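Local structure of nickel ABC transporter (Nickel-binding protein) (Bacillus halodurans, 3T66) at residues Y34-V48 with T473-L485. The protein probably serves as the extracellular solute-binding component of an ABC transporter for nickel or peptides, and can bind calcium. Residues are numbered along the deposited sequence; the frame is centred on the assembly and turned at random.
Sequences YIPVRAGITETLVRV and TTRSEYYMITNQL
Tyr-34, the N-cap of the short helix 35-38, sets its ring beside that of Tyr-478. The side chains run side by side, but the ring planes are inclined at 79°, an oblique pair with centroids 5.8 Å apart. One turn on, Val-37 CG1 is anti to the backbone N (chi1 173°), which brings it to Tyr-478 O and, at 4.1 Å, Tyr-479 CE1. Arg-38 runs out extended alongside Met-480, whose CE lies 3.4 Å from Arg-38 NH1. Glu-477 O sits over the centre of one guanidinium face, 3.1 Å from Arg-38 CZ, so the N-H groups do not aim at it. The backbones are joined by one hydrogen bond, Ile-481 N to Arg-38 O, 2.8 Å long and fairly straight at 158°. Gly-40 ends the helix in a Schellman motif, beside Ile-481. Further on, the Arg-47 chain bends and lays its guanidinium on one face of the Tyr-479 ring, a cation-pi stack with CZ 4.4 Å from the centroid. Tyr-478 CB covers the opposite face. Phe-17 and Phe-19 of strand 14-19 pack on Met-480, and Phe-193 of strand 190-195 on Ile-481. The contact packs a C-terminal loop against an N-terminal helix and strand in a family 5 solute-binding protein fold.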
loop_
_atom_site.group_PDB
_atom_site.type_symbol
_atom_site.label_atom_id
_atom_site.label_comp_id
_atom_site.label_asym_id
_atom_site.label_seq_id
_atom_site.Cartn_x
_atom_site.Cartn_y
_atom_site.Cartn_z
ATOM N N TYR A 34 -6.253 2.858 -11.871
ATOM C CA TYR A 34 -5.051 2.131 -12.283
ATOM C C TYR A 34 -5.343 0.964 -13.162
ATOM O O TYR A 34 -4.515 0.077 -13.332
ATOM C CB TYR A 34 -4.222 1.668 -11.098
ATOM C CG TYR A 34 -3.747 2.771 -10.191
ATOM C CD1 TYR A 34 -3.817 4.110 -10.573
ATOM C CD2 TYR A 34 -3.218 2.472 -8.939
ATOM C CE1 TYR A 34 -3.379 5.116 -9.727
ATOM C CE2 TYR A 34 -2.773 3.465 -8.094
ATOM C CZ TYR A 34 -2.842 4.785 -8.490
ATOM O OH TYR A 34 -2.371 5.765 -7.639
ATOM N N ILE A 35 -6.524 0.993 -13.743
ATOM C CA ILE A 35 -7.052 -0.111 -14.478
ATOM C C ILE A 35 -6.217 -0.378 -15.710
ATOM O O ILE A 35 -5.951 -1.526 -16.027
ATOM C CB ILE A 35 -8.507 0.152 -14.785
ATOM C CG1 ILE A 35 -9.232 0.432 -13.432
ATOM C CG2 ILE A 35 -9.077 -0.941 -15.694
ATOM C CD1 ILE A 35 -10.481 -0.438 -13.028
ATOM N N PRO A 36 -5.749 0.672 -16.382
ATOM C CA PRO A 36 -4.876 0.388 -17.525
ATOM C C PRO A 36 -3.794 -0.625 -17.216
ATOM O O PRO A 36 -3.655 -1.628 -17.931
ATOM C CB PRO A 36 -4.275 1.744 -17.822
ATOM C CG PRO A 36 -5.452 2.674 -17.539
ATOM C CD PRO A 36 -6.138 2.094 -16.331
ATOM N N VAL A 37 -3.054 -0.389 -16.144
ATOM C CA VAL A 37 -2.004 -1.303 -15.732
ATOM C C VAL A 37 -2.591 -2.616 -15.219
ATOM O O VAL A 37 -2.044 -3.698 -15.511
ATOM C CB VAL A 37 -1.064 -0.654 -14.698
ATOM C CG1 VAL A 37 -0.063 -1.665 -14.123
ATOM C CG2 VAL A 37 -0.321 0.473 -15.341
ATOM N N ARG A 38 -3.704 -2.526 -14.495
ATOM C CA ARG A 38 -4.337 -3.731 -13.940
ATOM C C ARG A 38 -4.826 -4.738 -14.992
ATOM O O ARG A 38 -4.755 -5.963 -14.802
ATOM C CB ARG A 38 -5.419 -3.378 -12.934
ATOM C CG ARG A 38 -4.791 -2.771 -11.696
ATOM C CD ARG A 38 -5.797 -2.289 -10.671
ATOM N NE ARG A 38 -5.162 -1.395 -9.701
ATOM C CZ ARG A 38 -5.549 -1.247 -8.437
ATOM N NH1 ARG A 38 -6.547 -1.956 -7.964
ATOM N NH2 ARG A 38 -4.911 -0.418 -7.633
ATOM N N ALA A 39 -5.264 -4.220 -16.123
ATOM C CA ALA A 39 -5.801 -5.066 -17.155
ATOM C C ALA A 39 -4.711 -5.423 -18.126
ATOM O O ALA A 39 -4.945 -6.159 -19.069
ATOM C CB ALA A 39 -6.957 -4.374 -17.871
ATOM N N GLY A 40 -3.526 -4.875 -17.910
ATOM C CA GLY A 40 -2.356 -5.250 -18.704
ATOM C C GLY A 40 -2.323 -4.573 -20.063
ATOM O O GLY A 40 -1.836 -5.155 -21.039
ATOM N N ILE A 41 -2.833 -3.348 -20.128
ATOM C CA ILE A 41 -2.694 -2.552 -21.343
ATOM C C ILE A 41 -1.340 -1.838 -21.338
ATOM O O ILE A 41 -0.693 -1.621 -22.390
ATOM C CB ILE A 41 -3.819 -1.491 -21.454
ATOM C CG1 ILE A 41 -5.173 -2.182 -21.524
ATOM C CG2 ILE A 41 -3.640 -0.660 -22.671
ATOM C CD1 ILE A 41 -6.269 -1.456 -20.862
ATOM N N THR A 42 -0.912 -1.527 -20.126
ATOM C CA THR A 42 -0.038 -0.415 -19.881
ATOM C C THR A 42 0.919 -0.792 -18.760
ATOM O O THR A 42 0.553 -1.599 -17.895
ATOM C CB THR A 42 -0.953 0.814 -19.550
ATOM O OG1 THR A 42 -0.946 1.727 -20.651
ATOM C CG2 THR A 42 -0.540 1.569 -18.292
ATOM N N GLU A 43 2.134 -0.238 -18.796
ATOM C CA GLU A 43 3.216 -0.561 -17.849
ATOM C C GLU A 43 4.084 0.640 -17.488
ATOM O O GLU A 43 3.993 1.687 -18.104
ATOM C CB GLU A 43 4.116 -1.609 -18.474
ATOM C CG GLU A 43 3.368 -2.823 -18.920
ATOM C CD GLU A 43 4.183 -3.731 -19.809
ATOM O OE1 GLU A 43 4.946 -3.215 -20.655
ATOM O OE2 GLU A 43 4.067 -4.969 -19.668
ATOM N N THR A 44 4.992 0.487 -16.541
ATOM C CA THR A 44 5.664 1.663 -16.000
ATOM C C THR A 44 7.136 1.500 -16.252
ATOM O O THR A 44 7.546 0.409 -16.635
ATOM C CB THR A 44 5.412 1.749 -14.489
ATOM O OG1 THR A 44 5.662 0.458 -13.938
ATOM C CG2 THR A 44 3.929 2.191 -14.170
ATOM N N LEU A 45 7.936 2.537 -16.037
ATOM C CA LEU A 45 9.380 2.401 -16.207
ATOM C C LEU A 45 10.005 1.448 -15.192
ATOM O O LEU A 45 11.054 0.810 -15.404
ATOM C CB LEU A 45 10.072 3.755 -16.116
ATOM C CG LEU A 45 9.648 4.886 -17.072
ATOM C CD1 LEU A 45 10.377 6.211 -16.828
ATOM C CD2 LEU A 45 9.859 4.488 -18.485
ATOM N N VAL A 46 9.330 1.307 -14.081
ATOM C CA VAL A 46 9.951 0.678 -12.961
ATOM C C VAL A 46 8.830 0.041 -12.206
ATOM O O VAL A 46 7.735 0.513 -12.324
ATOM C CB VAL A 46 10.704 1.761 -12.237
ATOM C CG1 VAL A 46 10.412 1.775 -10.833
ATOM C CG2 VAL A 46 12.155 1.558 -12.470
ATOM N N ARG A 47 9.083 -1.058 -11.506
ATOM C CA ARG A 47 8.034 -1.856 -10.833
ATOM C C ARG A 47 8.521 -2.301 -9.486
ATOM O O ARG A 47 9.678 -2.199 -9.191
ATOM C CB ARG A 47 7.637 -3.121 -11.642
ATOM C CG ARG A 47 8.828 -3.983 -12.190
ATOM C CD ARG A 47 8.385 -5.263 -12.881
ATOM N NE ARG A 47 7.609 -6.103 -11.960
ATOM C CZ ARG A 47 6.333 -6.495 -12.118
ATOM N NH1 ARG A 47 5.618 -6.178 -13.192
ATOM N NH2 ARG A 47 5.768 -7.257 -11.189
ATOM N N VAL A 48 7.608 -2.808 -8.677
ATOM C CA VAL A 48 7.901 -3.515 -7.429
ATOM C C VAL A 48 7.975 -5.054 -7.691
ATOM O O VAL A 48 6.969 -5.716 -7.949
ATOM C CB VAL A 48 6.774 -3.223 -6.434
ATOM C CG1 VAL A 48 6.943 -3.979 -5.156
ATOM C CG2 VAL A 48 6.656 -1.742 -6.183
ATOM N N THR A 473 -1.591 -13.086 -6.680
ATOM C CA THR A 473 -2.178 -11.895 -6.030
ATOM C C THR A 473 -1.055 -10.961 -5.519
ATOM O O THR A 473 -0.348 -11.283 -4.551
ATOM C CB THR A 473 -3.039 -12.252 -4.784
ATOM O OG1 THR A 473 -3.700 -13.503 -4.970
ATOM C CG2 THR A 473 -4.063 -11.156 -4.480
ATOM N N THR A 474 -0.911 -9.792 -6.126
ATOM C CA THR A 474 0.258 -8.964 -5.839
ATOM C C THR A 474 0.076 -7.983 -4.707
ATOM O O THR A 474 -0.992 -7.395 -4.550
ATOM C CB THR A 474 0.640 -8.149 -7.036
ATOM O OG1 THR A 474 -0.374 -7.162 -7.278
ATOM C CG2 THR A 474 0.826 -9.080 -8.227
ATOM N N ARG A 475 1.145 -7.775 -3.947
ATOM C CA ARG A 475 1.120 -6.916 -2.783
ATOM C C ARG A 475 0.874 -5.451 -3.076
ATOM O O ARG A 475 0.201 -4.774 -2.295
ATOM C CB ARG A 475 2.403 -7.095 -2.006
ATOM C CG ARG A 475 2.391 -8.416 -1.284
ATOM C CD ARG A 475 3.580 -8.561 -0.358
ATOM N NE ARG A 475 4.711 -8.868 -1.183
ATOM C CZ ARG A 475 5.167 -10.085 -1.402
ATOM N NH1 ARG A 475 4.624 -11.124 -0.784
ATOM N NH2 ARG A 475 6.199 -10.227 -2.218
ATOM N N SER A 476 1.418 -4.942 -4.176
ATOM C CA SER A 476 1.255 -3.535 -4.488
ATOM C C SER A 476 -0.191 -3.333 -4.882
ATOM O O SER A 476 -0.756 -2.236 -4.784
ATOM C CB SER A 476 2.152 -3.168 -5.640
ATOM O OG SER A 476 1.997 -4.102 -6.685
ATOM N N GLU A 477 -0.790 -4.429 -5.327
ATOM C CA GLU A 477 -2.111 -4.394 -5.900
ATOM C C GLU A 477 -2.136 -3.663 -7.219
ATOM O O GLU A 477 -3.166 -3.114 -7.580
ATOM C CB GLU A 477 -3.055 -3.711 -4.924
ATOM C CG GLU A 477 -3.354 -4.546 -3.700
ATOM C CD GLU A 477 -4.573 -4.038 -3.005
ATOM O OE1 GLU A 477 -5.678 -4.371 -3.455
ATOM O OE2 GLU A 477 -4.429 -3.289 -2.023
ATOM N N TYR A 478 -1.014 -3.621 -7.926
ATOM C CA TYR A 478 -0.985 -2.938 -9.191
ATOM C C TYR A 478 -1.085 -3.956 -10.273
ATOM O O TYR A 478 -1.433 -3.639 -11.390
ATOM C CB TYR A 478 0.305 -2.179 -9.379
ATOM C CG TYR A 478 0.494 -1.067 -8.390
ATOM C CD1 TYR A 478 -0.594 -0.474 -7.762
ATOM C CD2 TYR A 478 1.781 -0.592 -8.086
ATOM C CE1 TYR A 478 -0.408 0.548 -6.841
ATOM C CE2 TYR A 478 1.977 0.442 -7.162
ATOM C CZ TYR A 478 0.878 1.012 -6.548
ATOM O OH TYR A 478 1.068 2.040 -5.636
ATOM N N TYR A 479 -0.797 -5.198 -9.945
ATOM C CA TYR A 479 -0.645 -6.181 -10.979
ATOM C C TYR A 479 -1.647 -7.281 -10.829
ATOM O O TYR A 479 -1.747 -7.913 -9.784
ATOM C CB TYR A 479 0.772 -6.716 -10.987
ATOM C CG TYR A 479 1.744 -5.612 -10.921
ATOM C CD1 TYR A 479 1.842 -4.709 -11.945
ATOM C CD2 TYR A 479 2.526 -5.422 -9.814
ATOM C CE1 TYR A 479 2.732 -3.657 -11.885
ATOM C CE2 TYR A 479 3.417 -4.357 -9.749
ATOM C CZ TYR A 479 3.501 -3.494 -10.792
ATOM O OH TYR A 479 4.356 -2.435 -10.739
ATOM N N MET A 480 -2.410 -7.487 -11.896
ATOM C CA MET A 480 -3.461 -8.471 -11.895
ATOM C C MET A 480 -3.453 -9.172 -13.212
ATOM O O MET A 480 -3.092 -10.334 -13.260
ATOM C CB MET A 480 -4.769 -7.791 -11.617
ATOM C CG MET A 480 -4.594 -6.805 -10.484
ATOM S SD MET A 480 -6.158 -6.346 -9.845
ATOM C CE MET A 480 -5.691 -5.136 -8.586
ATOM N N ILE A 481 -3.783 -8.503 -14.306
ATOM C CA ILE A 481 -3.788 -9.250 -15.556
ATOM C C ILE A 481 -2.378 -9.123 -16.114
ATOM O O ILE A 481 -1.851 -8.018 -16.128
ATOM C CB ILE A 481 -4.909 -8.766 -16.559
ATOM C CG1 ILE A 481 -6.340 -8.959 -16.011
ATOM C CG2 ILE A 481 -4.777 -9.471 -17.902
ATOM C CD1 ILE A 481 -6.633 -10.332 -15.473
ATOM N N THR A 482 -1.763 -10.248 -16.508
ATOM C CA THR A 482 -0.328 -10.325 -16.919
ATOM C C THR A 482 -0.087 -11.486 -17.868
ATOM O O THR A 482 -0.853 -12.431 -17.895
ATOM C CB THR A 482 0.642 -10.574 -15.715
ATOM O OG1 THR A 482 0.627 -11.955 -15.330
ATOM C CG2 THR A 482 0.259 -9.772 -14.513
ATOM N N ASN A 483 1.015 -11.468 -18.597
ATOM C CA ASN A 483 1.341 -12.549 -19.541
ATOM C C ASN A 483 1.415 -13.939 -18.917
ATOM O O ASN A 483 1.341 -14.933 -19.588
ATOM C CB ASN A 483 2.638 -12.241 -20.294
ATOM C CG ASN A 483 3.841 -12.041 -19.363
ATOM O OD1 ASN A 483 3.715 -11.936 -18.134
ATOM N ND2 ASN A 483 5.031 -11.991 -19.961
ATOM N N GLN A 484 1.547 -14.024 -17.615
ATOM C CA GLN A 484 1.803 -15.310 -17.050
ATOM C C GLN A 484 0.528 -16.119 -16.965
ATOM O O GLN A 484 0.580 -17.303 -17.153
ATOM C CB GLN A 484 2.558 -15.175 -15.714
ATOM C CG GLN A 484 4.083 -14.900 -15.891
ATOM C CD GLN A 484 4.761 -15.871 -16.897
ATOM O OE1 GLN A 484 4.674 -17.109 -16.758
ATOM N NE2 GLN A 484 5.431 -15.313 -17.912
ATOM N N LEU A 485 -0.611 -15.476 -16.737
ATOM C CA LEU A 485 -1.912 -16.153 -16.715
ATOM C C LEU A 485 -2.202 -17.145 -17.856
ATOM O O LEU A 485 -1.977 -16.820 -19.025
ATOM C CB LEU A 485 -2.983 -15.105 -16.809
ATOM C CG LEU A 485 -3.491 -14.375 -15.569
ATOM C CD1 LEU A 485 -4.868 -13.812 -15.876
ATOM C CD2 LEU A 485 -3.574 -15.312 -14.376
#